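Local coordinates for protein HcgB (Methanococcus maripaludis, PDB 5D5P) that probably transfers a guanylyl group during biosynthesis of the iron-guanylylpyridinol (FeGP) cofactor of [Fe]-hydrogenase, at residues F20-K23 / I24-D28; D55-S58 / R59-D62. All coordinates share one frame; numbering follows the deposited sequence.

Contact 1: residues F20-K23 / I24-D28; sequences FGDK and IEEID
Lys23 and Glu26 meet in a local helix-capping contact, where the loop after helix 3-15 turns into helix 24-35. Lys23 is the N-cap residue, and Glu26, three positions on, reaches back to it with its side chain. Glu26 CG lies anti to its carbonyl carbon (chi1 -68°) and the chain runs extended beyond, which carries OE1 back to the Lys23 amide. The bond from Lys23 N to Glu26 OE1 is 3.1 Å and fairly straight (153°), but the N-H arrives from above the carboxylate plane. This is one half of a capping box; lysine has no side-chain acceptor to return the bond, and Glu26 N donates instead to the backbone oxygen Lys23 O at 3.1 Å. Ile27 N adds a weak bond to the same oxygen. The bent Glu25 chain sets its OE1 against Lys23 CB, 3.5 Å away. Glu26 OE2 forms a salt bridge with Arg19, and Asp22 OD2 a hydrogen bond with Ser130 of the second subunit. With an alanine here instead of Glu26, the Lys23 amide would probably lose its carboxylate acceptor and Arg19 its salt-bridge partner. Glu26 OE1 lies 4.5 Å from Asp22 OD1, a like charge that Arg19 and the helix start probably offset.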
# COMPACT_ATOMS: atom_id res chain seq x y z
N PHE A 20 -9.00 13.43 -14.66
CA PHE A 20 -8.37 14.61 -14.06
C PHE A 20 -8.71 14.81 -12.59
O PHE A 20 -8.92 15.94 -12.14
CB PHE A 20 -8.72 15.88 -14.83
CG PHE A 20 -8.22 15.89 -16.25
CD1 PHE A 20 -6.87 16.10 -16.50
CD2 PHE A 20 -9.09 15.81 -17.32
CE1 PHE A 20 -6.39 16.15 -17.80
CE2 PHE A 20 -8.60 15.88 -18.63
CZ PHE A 20 -7.25 16.05 -18.86
N GLY A 21 -8.77 13.71 -11.85
CA GLY A 21 -9.02 13.75 -10.43
C GLY A 21 -10.11 12.76 -10.06
O GLY A 21 -10.83 12.26 -10.93
N ASP A 22 -10.24 12.49 -8.77
CA ASP A 22 -11.33 11.66 -8.29
C ASP A 22 -12.65 12.40 -8.25
O ASP A 22 -12.71 13.63 -8.39
CB ASP A 22 -10.99 11.08 -6.92
CG ASP A 22 -9.61 10.46 -6.87
OD1 ASP A 22 -9.00 10.29 -7.95
OD2 ASP A 22 -9.14 10.13 -5.76
N LYS A 23 -13.72 11.64 -8.05
CA LYS A 23 -15.06 12.20 -8.03
C LYS A 23 -15.73 11.85 -6.72
O LYS A 23 -15.42 10.83 -6.10
CB LYS A 23 -15.89 11.70 -9.20
CG LYS A 23 -15.31 12.03 -10.56
CD LYS A 23 -16.43 12.14 -11.58
CE LYS A 23 -16.33 11.07 -12.63
NZ LYS A 23 -15.49 11.52 -13.78
N ILE A 24 -16.64 12.71 -6.27
CA ILE A 24 -17.34 12.44 -5.03
C ILE A 24 -18.15 11.13 -5.14
O ILE A 24 -18.27 10.40 -4.16
CB ILE A 24 -18.24 13.63 -4.61
CG1 ILE A 24 -18.83 13.38 -3.22
CG2 ILE A 24 -19.31 13.90 -5.66
CD1 ILE A 24 -19.32 14.64 -2.56
N GLU A 25 -18.65 10.82 -6.33
CA GLU A 25 -19.38 9.56 -6.55
C GLU A 25 -18.55 8.33 -6.21
O GLU A 25 -19.09 7.33 -5.69
CB GLU A 25 -19.87 9.45 -8.00
CG GLU A 25 -20.95 10.44 -8.36
CD GLU A 25 -20.43 11.72 -8.99
OE1 GLU A 25 -19.28 12.13 -8.72
OE2 GLU A 25 -21.21 12.36 -9.73
N GLU A 26 -17.25 8.39 -6.48
CA GLU A 26 -16.38 7.24 -6.25
C GLU A 26 -16.19 7.03 -4.76
O GLU A 26 -16.22 5.90 -4.27
CB GLU A 26 -15.04 7.43 -6.98
CG GLU A 26 -15.19 7.40 -8.51
CD GLU A 26 -14.04 8.07 -9.26
OE1 GLU A 26 -13.15 8.66 -8.62
OE2 GLU A 26 -14.05 8.03 -10.52
N ILE A 27 -16.05 8.13 -4.04
CA ILE A 27 -15.95 8.06 -2.59
C ILE A 27 -17.25 7.55 -1.96
O ILE A 27 -17.24 6.69 -1.09
CB ILE A 27 -15.59 9.45 -2.01
CG1 ILE A 27 -14.13 9.76 -2.36
CG2 ILE A 27 -15.80 9.48 -0.49
CD1 ILE A 27 -13.19 8.82 -1.68
N ASP A 28 -18.37 8.10 -2.44
CA ASP A 28 -19.68 7.69 -1.96
C ASP A 28 -19.88 6.19 -2.17
O ASP A 28 -20.42 5.51 -1.31
CB ASP A 28 -20.79 8.49 -2.67
CG ASP A 28 -20.95 9.91 -2.11
OD1 ASP A 28 -20.40 10.19 -1.01
OD2 ASP A 28 -21.66 10.73 -2.75

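Contact 2: residues D55-S58 / R59-D62; sequences DIIS and RITD
Ile57 and Thr61 cross at a slant where helix 47-57 gives way to the loop that follows, and the Ile57 carbonyl sits at the middle of the contact. Two donors grip Ile57 O from opposite faces of its plane: Ile60 N at 3.1 Å (N-H...O 158°), and the hydroxyl of Thr61, whose OG1 lies 3.0 Å from Ile57 O. Both lie well out of the carbonyl plane, one on each side of it. Thr61 OG1 falls between its own backbone N and carbonyl carbon (chi1 67°), the rotation that turns the hydroxyl to that oxygen while CG2 comes to rest 4.0 Å from Ile57 CG2. Ile60 takes the same kind of first torsion with its CG1 branch (66°), which lays CG1 beside Ile57 O at 3.5 Å; beyond it the two CD1 methyls of Ile57 and Ile60 approach to 4.3 Å. One residue earlier, Arg59 N donates to Ile56 O at 3.1 Å, so two successive i to i+3 backbone bonds carry the chain round the turn at the C-terminal end of the helix. The aliphatic part of Arg59 runs back past the Asp55 carbonyl, with CG 3.6 Å from Asp55 O. A water in the guanidinium plane links NH1 to that same carbonyl by weak bonds only; the firmer partner of NH1 is the carbonyl of Lys158. Ser58 OG turns back to Ser54 O, and Asp55 pairs with Lys51 on the same helix. Among its neighbours, Ile56 and Ile60 pack on Leu150 of helix 138-151, while Ile57 and Ser58 rest against Ile65 of strand 64-67.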
# COMPACT_ATOMS: atom_id res chain seq x y z
N ASP A 55 -14.27 -4.02 16.95
CA ASP A 55 -14.90 -2.95 17.71
C ASP A 55 -15.10 -1.70 16.86
O ASP A 55 -16.10 -1.02 17.01
CB ASP A 55 -14.07 -2.61 18.95
CG ASP A 55 -14.20 -3.65 20.05
OD1 ASP A 55 -15.10 -4.52 19.94
OD2 ASP A 55 -13.40 -3.63 21.01
N ILE A 56 -14.18 -1.43 15.95
CA ILE A 56 -14.31 -0.24 15.11
C ILE A 56 -15.34 -0.46 14.02
O ILE A 56 -16.21 0.37 13.79
CB ILE A 56 -12.96 0.15 14.46
CG1 ILE A 56 -12.03 0.74 15.51
CG2 ILE A 56 -13.18 1.15 13.32
CD1 ILE A 56 -10.59 0.80 15.07
N ILE A 57 -15.22 -1.59 13.33
CA ILE A 57 -16.09 -1.87 12.18
C ILE A 57 -17.55 -2.04 12.63
O ILE A 57 -18.48 -1.76 11.87
CB ILE A 57 -15.61 -3.11 11.44
CG1 ILE A 57 -14.23 -2.83 10.85
CG2 ILE A 57 -16.58 -3.49 10.33
CD1 ILE A 57 -14.20 -1.65 9.89
N SER A 58 -17.73 -2.52 13.87
CA SER A 58 -19.08 -2.73 14.40
C SER A 58 -19.84 -1.43 14.54
O SER A 58 -21.07 -1.44 14.55
CB SER A 58 -19.04 -3.41 15.77
OG SER A 58 -18.65 -4.76 15.63
N ARG A 59 -19.12 -0.32 14.61
CA ARG A 59 -19.77 0.98 14.79
C ARG A 59 -20.26 1.57 13.48
O ARG A 59 -21.02 2.52 13.48
CB ARG A 59 -18.83 1.97 15.49
CG ARG A 59 -18.57 1.64 16.94
CD ARG A 59 -17.63 2.65 17.57
NE ARG A 59 -18.23 3.98 17.59
CZ ARG A 59 -17.56 5.09 17.89
NH1 ARG A 59 -16.27 5.02 18.18
NH2 ARG A 59 -18.17 6.27 17.88
N ILE A 60 -19.83 1.00 12.36
CA ILE A 60 -20.21 1.57 11.07
C ILE A 60 -20.94 0.56 10.19
O ILE A 60 -21.29 0.88 9.06
CB ILE A 60 -19.01 2.15 10.32
CG1 ILE A 60 -18.04 1.06 9.92
CG2 ILE A 60 -18.33 3.21 11.18
CD1 ILE A 60 -16.88 1.56 9.06
N THR A 61 -21.16 -0.65 10.69
CA THR A 61 -21.90 -1.67 9.96
C THR A 61 -22.88 -2.43 10.84
O THR A 61 -22.80 -2.40 12.07
CB THR A 61 -20.99 -2.75 9.37
OG1 THR A 61 -20.41 -3.49 10.45
CG2 THR A 61 -19.87 -2.16 8.51
N ASP A 62 -23.86 -3.05 10.19
CA ASP A 62 -24.72 -4.08 10.80
C ASP A 62 -24.30 -5.44 10.27
O ASP A 62 -25.07 -6.08 9.55
CB ASP A 62 -26.19 -3.83 10.49
CG ASP A 62 -26.71 -2.56 11.10
OD1 ASP A 62 -26.52 -2.38 12.32
OD2 ASP A 62 -27.30 -1.73 10.37
O HOH W 1 -14.76 1.92 18.34

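Overall arrangement
From the N terminus the chain runs through helix 3-15 and a loop into contact 1, which opens helix 24-35. It then passes strand 39-43 and helix 47-57 to reach contact 2, where it leaves that helix on the way to strand 64-67, an outermost strand of the sheet within this chain. Each contact lies within one continuous run of chain, mainly between residues three or four apart, so neither closes a long loop; they come in series and do not cross. Their centres lie 24 Å apart and their nearest atoms about 11 Å. Contact 1 ties a helix start to helix 3-15 and faces the second subunit, whereas contact 2 joins a helix exit to helix 138-151 and strand 64-67 of its own chain.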